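Local coordinates for protein beta-galactosidase (Marinomonas sp. ef1, PDB 6Y2K) that probably hydrolyses terminal beta-galactosides such as lactose, as a cold-active family 42 glycosidase that assembles into a hexamer, at residues D260-G270 and C305-Q316. Sequence-based numbering, arbitrary orientation.
Sequences DVASWDSYPLG and CGNGRLWIMEQQ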
ATOM      1  N   ASP A 260     -39.380  20.318 -32.908  1.00 17.38           N
ATOM      2  CA  ASP A 260     -39.445  21.646 -32.291  1.00 17.32           C
ATOM      3  C   ASP A 260     -38.643  21.751 -31.003  1.00 17.32           C
ATOM      4  O   ASP A 260     -38.182  22.837 -30.653  1.00 17.66           O
ATOM      5  CB  ASP A 260     -40.898  22.013 -32.007  1.00 17.13           C
ATOM      6  CG  ASP A 260     -41.738  22.023 -33.257  1.00 17.29           C
ATOM      7  OD1 ASP A 260     -41.318  22.653 -34.261  1.00 17.19           O
ATOM      8  OD2 ASP A 260     -42.805  21.373 -33.260  1.00 17.14           O
ATOM      9  N   VAL A 261     -38.512  20.636 -30.282  1.00 17.00           N
ATOM     10  CA  VAL A 261     -37.901  20.618 -28.957  1.00 16.76           C
ATOM     11  C   VAL A 261     -37.018  19.377 -28.843  1.00 16.19           C
ATOM     12  O   VAL A 261     -37.379  18.314 -29.353  1.00 15.40           O
ATOM     13  CB  VAL A 261     -38.975  20.527 -27.841  1.00 17.31           C
ATOM     14  CG1 VAL A 261     -38.322  20.507 -26.462  1.00 17.63           C
ATOM     15  CG2 VAL A 261     -39.988  21.669 -27.949  1.00 17.68           C
ATOM     16  N   ALA A 262     -35.872  19.527 -28.182  1.00 15.80           N
ATOM     17  CA  ALA A 262     -35.050  18.390 -27.779  1.00 16.01           C
ATOM     18  C   ALA A 262     -35.340  18.133 -26.314  1.00 15.76           C
ATOM     19  O   ALA A 262     -35.194  19.031 -25.491  1.00 15.93           O
ATOM     20  CB  ALA A 262     -33.578  18.693 -27.976  1.00 15.93           C
ATOM     21  N   SER A 263     -35.776  16.922 -25.990  1.00 15.62           N
ATOM     22  CA  SER A 263     -35.931  16.520 -24.600  1.00 15.62           C
ATOM     23  C   SER A 263     -34.993  15.371 -24.319  1.00 15.38           C
ATOM     24  O   SER A 263     -34.539  14.694 -25.245  1.00 15.98           O
ATOM     25  CB  SER A 263     -37.369  16.121 -24.275  1.00 15.57           C
ATOM     26  OG  SER A 263     -37.728  14.889 -24.853  1.00 15.65           O
ATOM     27  N   TRP A 264     -34.683  15.161 -23.047  1.00 15.24           N
ATOM     28  CA  TRP A 264     -33.841  14.029 -22.681  1.00 15.51           C
ATOM     29  C   TRP A 264     -34.136  13.469 -21.307  1.00 15.07           C
ATOM     30  O   TRP A 264     -34.886  14.057 -20.517  1.00 14.69           O
ATOM     31  CB  TRP A 264     -32.353  14.357 -22.889  1.00 15.78           C
ATOM     32  CG  TRP A 264     -31.708  15.095 -21.779  1.00 15.86           C
ATOM     33  CD1 TRP A 264     -31.883  16.406 -21.457  1.00 16.17           C
ATOM     34  CD2 TRP A 264     -30.745  14.574 -20.857  1.00 15.89           C
ATOM     35  NE1 TRP A 264     -31.097  16.736 -20.374  1.00 16.25           N
ATOM     36  CE2 TRP A 264     -30.385  15.629 -19.987  1.00 16.15           C
ATOM     37  CE3 TRP A 264     -30.139  13.320 -20.689  1.00 16.02           C
ATOM     38  CZ2 TRP A 264     -29.463  15.463 -18.951  1.00 16.15           C
ATOM     39  CZ3 TRP A 264     -29.221  13.149 -19.653  1.00 16.07           C
ATOM     40  CH2 TRP A 264     -28.886  14.218 -18.804  1.00 16.03           C
ATOM     41  N   ASP A 265     -33.557  12.296 -21.060  1.00 15.10           N
ATOM     42  CA  ASP A 265     -33.909  11.458 -19.938  1.00 14.91           C
ATOM     43  C   ASP A 265     -32.691  11.315 -19.029  1.00 15.22           C
ATOM     44  O   ASP A 265     -31.722  10.639 -19.388  1.00 15.36           O
ATOM     45  CB  ASP A 265     -34.400  10.100 -20.460  1.00 14.88           C
ATOM     46  CG  ASP A 265     -35.640  10.219 -21.356  1.00 14.97           C
ATOM     47  OD1 ASP A 265     -36.312  11.261 -21.308  1.00 15.02           O
ATOM     48  OD2 ASP A 265     -35.962   9.268 -22.102  1.00 15.10           O
ATOM     49  N   SER A 266     -32.762  11.960 -17.863  1.00 15.27           N
ATOM     50  CA  SER A 266     -31.632  12.127 -16.953  1.00 15.24           C
ATOM     51  C   SER A 266     -31.775  11.256 -15.717  1.00 14.92           C
ATOM     52  O   SER A 266     -32.684  11.450 -14.892  1.00 14.65           O
ATOM     53  CB  SER A 266     -31.495  13.584 -16.511  1.00 15.35           C
ATOM     54  OG  SER A 266     -30.369  13.733 -15.646  1.00 15.88           O
ATOM     55  N   TYR A 267     -30.847  10.312 -15.580  1.00 14.67           N
ATOM     56  CA  TYR A 267     -30.802   9.423 -14.443  1.00 14.77           C
ATOM     57  C   TYR A 267     -29.384   9.428 -13.877  1.00 14.75           C
ATOM     58  O   TYR A 267     -28.626   8.480 -14.096  1.00 14.98           O
ATOM     59  CB  TYR A 267     -31.248   8.032 -14.867  1.00 15.00           C
ATOM     60  CG  TYR A 267     -32.673   7.978 -15.363  1.00 15.51           C
ATOM     61  CD1 TYR A 267     -33.740   7.927 -14.465  1.00 15.78           C
ATOM     62  CD2 TYR A 267     -32.961   7.982 -16.729  1.00 15.56           C
ATOM     63  CE1 TYR A 267     -35.047   7.878 -14.909  1.00 15.91           C
ATOM     64  CE2 TYR A 267     -34.269   7.930 -17.185  1.00 15.67           C
ATOM     65  CZ  TYR A 267     -35.308   7.881 -16.271  1.00 15.59           C
ATOM     66  OH  TYR A 267     -36.604   7.810 -16.706  1.00 15.45           O
ATOM     67  N   PRO A 268     -29.022  10.501 -13.146  1.00 14.62           N
ATOM     68  CA  PRO A 268     -27.637  10.718 -12.713  1.00 14.42           C
ATOM     69  C   PRO A 268     -27.003   9.586 -11.900  1.00 14.46           C
ATOM     70  O   PRO A 268     -25.805   9.352 -12.039  1.00 14.37           O
ATOM     71  CB  PRO A 268     -27.737  11.990 -11.860  1.00 14.37           C
ATOM     72  CG  PRO A 268     -28.938  12.681 -12.381  1.00 14.55           C
ATOM     73  CD  PRO A 268     -29.901  11.565 -12.622  1.00 14.36           C
ATOM     74  N   LEU A 269     -27.791   8.890 -11.081  1.00 14.40           N
ATOM     75  CA  LEU A 269     -27.250   7.799 -10.252  1.00 14.21           C
ATOM     76  C   LEU A 269     -27.017   6.537 -11.053  1.00 14.25           C
ATOM     77  O   LEU A 269     -26.078   5.811 -10.785  1.00 14.11           O
ATOM     78  CB  LEU A 269     -28.147   7.481  -9.062  1.00 14.01           C
ATOM     79  CG  LEU A 269     -28.669   8.657  -8.234  1.00 14.12           C
ATOM     80  CD1 LEU A 269     -29.293   8.133  -6.948  1.00 14.26           C
ATOM     81  CD2 LEU A 269     -27.591   9.684  -7.935  1.00 14.03           C
ATOM     82  N   GLY A 270     -27.883   6.279 -12.033  1.00 14.74           N
ATOM     83  CA  GLY A 270     -27.722   5.149 -12.931  1.00 14.57           C
ATOM     84  C   GLY A 270     -26.519   5.315 -13.834  1.00 14.43           C
ATOM     85  O   GLY A 270     -25.727   4.393 -13.959  1.00 13.80           O
ATOM     86  N   CYS A 305     -29.225  20.691 -29.967  1.00 17.85           N
ATOM     87  CA  CYS A 305     -30.086  19.838 -30.797  1.00 18.55           C
ATOM     88  C   CYS A 305     -31.514  20.369 -30.956  1.00 19.36           C
ATOM     89  O   CYS A 305     -32.152  20.127 -31.989  1.00 20.29           O
ATOM     90  CB  CYS A 305     -30.159  18.411 -30.236  1.00 17.85           C
ATOM     91  SG  CYS A 305     -28.598  17.507 -30.285  1.00 18.27           S
ATOM     92  N   GLY A 306     -32.008  21.056 -29.927  1.00 19.81           N
ATOM     93  CA  GLY A 306     -33.327  21.677 -29.938  1.00 20.37           C
ATOM     94  C   GLY A 306     -33.393  23.095 -30.479  1.00 21.16           C
ATOM     95  O   GLY A 306     -34.426  23.757 -30.323  1.00 21.00           O
ATOM     96  N   ASN A 307     -32.306  23.574 -31.093  1.00 22.15           N
ATOM     97  CA  ASN A 307     -32.221  24.941 -31.597  0.50 22.53           C
ATOM     98  C   ASN A 307     -32.688  25.957 -30.542  1.00 22.40           C
ATOM     99  O   ASN A 307     -33.479  26.862 -30.823  1.00 22.77           O
ATOM    100  CB  ASN A 307     -33.001  25.048 -32.916  0.50 23.47           C
ATOM    101  CG  ASN A 307     -32.374  24.216 -34.021  0.50 23.97           C
ATOM    102  OD1 ASN A 307     -31.250  24.486 -34.447  0.50 24.46           O
ATOM    103  ND2 ASN A 307     -33.091  23.189 -34.482  0.50 24.49           N
ATOM    104  N   GLY A 308     -32.186  25.790 -29.316  1.00 20.88           N
ATOM    105  CA  GLY A 308     -32.545  26.655 -28.180  1.00 20.01           C
ATOM    106  C   GLY A 308     -33.560  26.085 -27.201  1.00 18.67           C
ATOM    107  O   GLY A 308     -33.571  26.471 -26.030  1.00 18.85           O
ATOM    108  N   ARG A 309     -34.404  25.159 -27.667  1.00 17.94           N
ATOM    109  CA  ARG A 309     -35.495  24.604 -26.860  1.00 16.97           C
ATOM    110  C   ARG A 309     -35.168  23.221 -26.255  1.00 16.68           C
ATOM    111  O   ARG A 309     -35.010  22.223 -26.981  1.00 15.48           O
ATOM    112  CB  ARG A 309     -36.756  24.528 -27.708  1.00 16.82           C
ATOM    113  CG  ARG A 309     -37.217  25.896 -28.202  1.00 16.90           C
ATOM    114  CD  ARG A 309     -38.644  25.857 -28.717  1.00 16.63           C
ATOM    115  NE  ARG A 309     -39.593  25.509 -27.663  1.00 16.50           N
ATOM    116  CZ  ARG A 309     -40.845  25.090 -27.870  1.00 16.84           C
ATOM    117  NH1 ARG A 309     -41.327  24.940 -29.105  1.00 17.18           N
ATOM    118  NH2 ARG A 309     -41.626  24.808 -26.832  1.00 16.50           N
ATOM    119  N   LEU A 310     -35.084  23.195 -24.924  1.00 16.32           N
ATOM    120  CA  LEU A 310     -34.673  22.031 -24.142  1.00 16.02           C
ATOM    121  C   LEU A 310     -35.749  21.699 -23.133  1.00 15.72           C
ATOM    122  O   LEU A 310     -36.199  22.595 -22.424  1.00 15.38           O
ATOM    123  CB  LEU A 310     -33.395  22.369 -23.365  1.00 16.52           C
ATOM    124  CG  LEU A 310     -32.890  21.367 -22.313  1.00 16.47           C
ATOM    125  CD1 LEU A 310     -32.411  20.090 -22.990  1.00 16.74           C
ATOM    126  CD2 LEU A 310     -31.781  21.977 -21.473  1.00 16.70           C
ATOM    127  N   TRP A 311     -36.151  20.425 -23.078  1.00 15.28           N
ATOM    128  CA  TRP A 311     -36.924  19.862 -21.974  1.00 15.84           C
ATOM    129  C   TRP A 311     -36.153  18.685 -21.374  1.00 15.77           C
ATOM    130  O   TRP A 311     -35.283  18.104 -22.025  1.00 15.51           O
ATOM    131  CB  TRP A 311     -38.280  19.307 -22.432  1.00 16.25           C
ATOM    132  CG  TRP A 311     -39.278  20.271 -23.023  1.00 16.54           C
ATOM    133  CD1 TRP A 311     -39.186  21.624 -23.113  1.00 16.98           C
ATOM    134  CD2 TRP A 311     -40.544  19.919 -23.585  1.00 16.96           C
ATOM    135  NE1 TRP A 311     -40.307  22.146 -23.717  1.00 17.02           N
ATOM    136  CE2 TRP A 311     -41.163  21.115 -24.011  1.00 17.09           C
ATOM    137  CE3 TRP A 311     -41.213  18.705 -23.776  1.00 17.04           C
ATOM    138  CZ2 TRP A 311     -42.426  21.133 -24.627  1.00 17.37           C
ATOM    139  CZ3 TRP A 311     -42.477  18.720 -24.393  1.00 17.74           C
ATOM    140  CH2 TRP A 311     -43.069  19.933 -24.800  1.00 17.40           C
ATOM    141  N   ILE A 312     -36.483  18.336 -20.134  1.00 15.54           N
ATOM    142  CA  ILE A 312     -36.115  17.044 -19.576  1.00 15.92           C
ATOM    143  C   ILE A 312     -37.432  16.271 -19.526  1.00 16.16           C
ATOM    144  O   ILE A 312     -38.307  16.595 -18.729  1.00 16.17           O
ATOM    145  CB  ILE A 312     -35.472  17.158 -18.171  1.00 16.39           C
ATOM    146  CG1 ILE A 312     -33.997  17.590 -18.269  1.00 16.49           C
ATOM    147  CG2 ILE A 312     -35.505  15.808 -17.444  1.00 16.66           C
ATOM    148  CD1 ILE A 312     -33.734  18.912 -18.954  1.00 16.50           C
ATOM    149  N   MET A 313     -37.587  15.284 -20.409  1.00 15.87           N
ATOM    150  CA  MET A 313     -38.809  14.480 -20.465  1.00 15.69           C
ATOM    151  C   MET A 313     -38.900  13.486 -19.314  1.00 16.12           C
ATOM    152  O   MET A 313     -39.998  13.179 -18.869  1.00 16.12           O
ATOM    153  CB  MET A 313     -38.902  13.721 -21.787  1.00 15.44           C
ATOM    154  CG  MET A 313     -40.249  13.069 -22.055  1.00 15.49           C
ATOM    155  SD  MET A 313     -41.550  14.311 -22.275  1.00 15.55           S
ATOM    156  CE  MET A 313     -41.216  14.806 -23.952  1.00 15.43           C
ATOM    157  N   GLU A 314     -37.755  12.969 -18.859  1.00 16.31           N
ATOM    158  CA  GLU A 314     -37.710  11.987 -17.767  1.00 16.61           C
ATOM    159  C   GLU A 314     -36.599  12.345 -16.775  1.00 16.47           C
ATOM    160  O   GLU A 314     -35.415  12.288 -17.114  1.00 16.76           O
ATOM    161  CB  GLU A 314     -37.476  10.566 -18.308  1.00 16.88           C
ATOM    162  CG  GLU A 314     -38.499  10.068 -19.332  1.00 17.29           C
ATOM    163  CD  GLU A 314     -38.201   8.679 -19.865  1.00 17.62           C
ATOM    164  OE1 GLU A 314     -37.328   7.997 -19.293  1.00 18.35           O
ATOM    165  OE2 GLU A 314     -38.840   8.250 -20.863  1.00 17.59           O
ATOM    166  N   GLN A 315     -36.988  12.728 -15.559  1.00 16.39           N
ATOM    167  CA  GLN A 315     -36.038  13.052 -14.490  1.00 16.24           C
ATOM    168  C   GLN A 315     -36.115  12.015 -13.380  1.00 15.89           C
ATOM    169  O   GLN A 315     -37.215  11.715 -12.876  1.00 15.50           O
ATOM    170  CB  GLN A 315     -36.342  14.435 -13.905  1.00 16.09           C
ATOM    171  CG  GLN A 315     -35.356  14.915 -12.843  1.00 16.20           C
ATOM    172  CD  GLN A 315     -33.943  15.065 -13.389  1.00 16.10           C
ATOM    173  OE1 GLN A 315     -33.703  15.876 -14.287  1.00 16.09           O
ATOM    174  NE2 GLN A 315     -33.004  14.290 -12.846  1.00 15.30           N
ATOM    175  N   GLN A 316     -34.955  11.485 -12.985  1.00 15.24           N
ATOM    176  CA  GLN A 316     -34.880  10.532 -11.877  1.00 15.00           C
ATOM    177  C   GLN A 316     -35.510  11.129 -10.617  1.00 15.19           C
ATOM    178  O   GLN A 316     -35.142  12.233 -10.246  1.00 15.47           O
ATOM    179  CB  GLN A 316     -33.426  10.154 -11.573  1.00 14.68           C
ATOM    180  CG  GLN A 316     -33.292   9.075 -10.510  1.00 14.48           C
ATOM    181  CD  GLN A 316     -31.916   8.417 -10.434  1.00 14.55           C
ATOM    182  OE1 GLN A 316     -30.988   8.747 -11.191  1.00 14.35           O
ATOM    183  NE2 GLN A 316     -31.780   7.475  -9.502  1.00 14.03           N
TER
HETATM  184  O   HOH W   1     -36.811  24.626 -31.804  1.00 31.14           O
HETATM  185  O   HOH W   2     -30.193  15.452 -13.755  1.00 15.22           O
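Strands 261-266 and 310-312 run parallel, their axes 4.6 Å apart at closest and 28° askew, with Trp311 N giving Ala262 O a 2.9 Å bond; at the Met313 corner the ladder loosens, Trp264 O taking only weak bonds from Met313 N and Glu314 N, and it tightens again where Ser266 N meets Glu314 O. At the N-terminal end Val261 spreads its methyls over two flat groups: CG1 sits over the five-membered ring of Trp311, 3.5 Å from its centroid, and CG2 over the centre of the Arg309 guanidinium, salt-bridged to Glu347 and Asp238. The Trp264 indole, its NE1 hydrogen-bonded to His299, lies alongside Ile312. The Asp265 and Glu314 carboxylates stack nearly parallel, OD2 3.3 Å from OE2, which is salt-bridged to Arg33. Tyr267 OH donates a 2.7 Å hydrogen bond to the anti side of Glu314 OE1, 25° out of the carboxylate plane; a phenylalanine here would probably leave that oxygen without this bond and the carboxylate freer to turn. Gln316, extended from a chi1 of -175° that sets CG anti to N, is held at both amide ends: OE1 accepts a 3.2 Å hydrogen bond from Leu269 N, NE2 bonds Gly318 O. These are neighbouring strands six and seven of a TIM barrel; in GH42 enzymes the nucleophile, a glutamate, ends strand seven, consistent with Glu314.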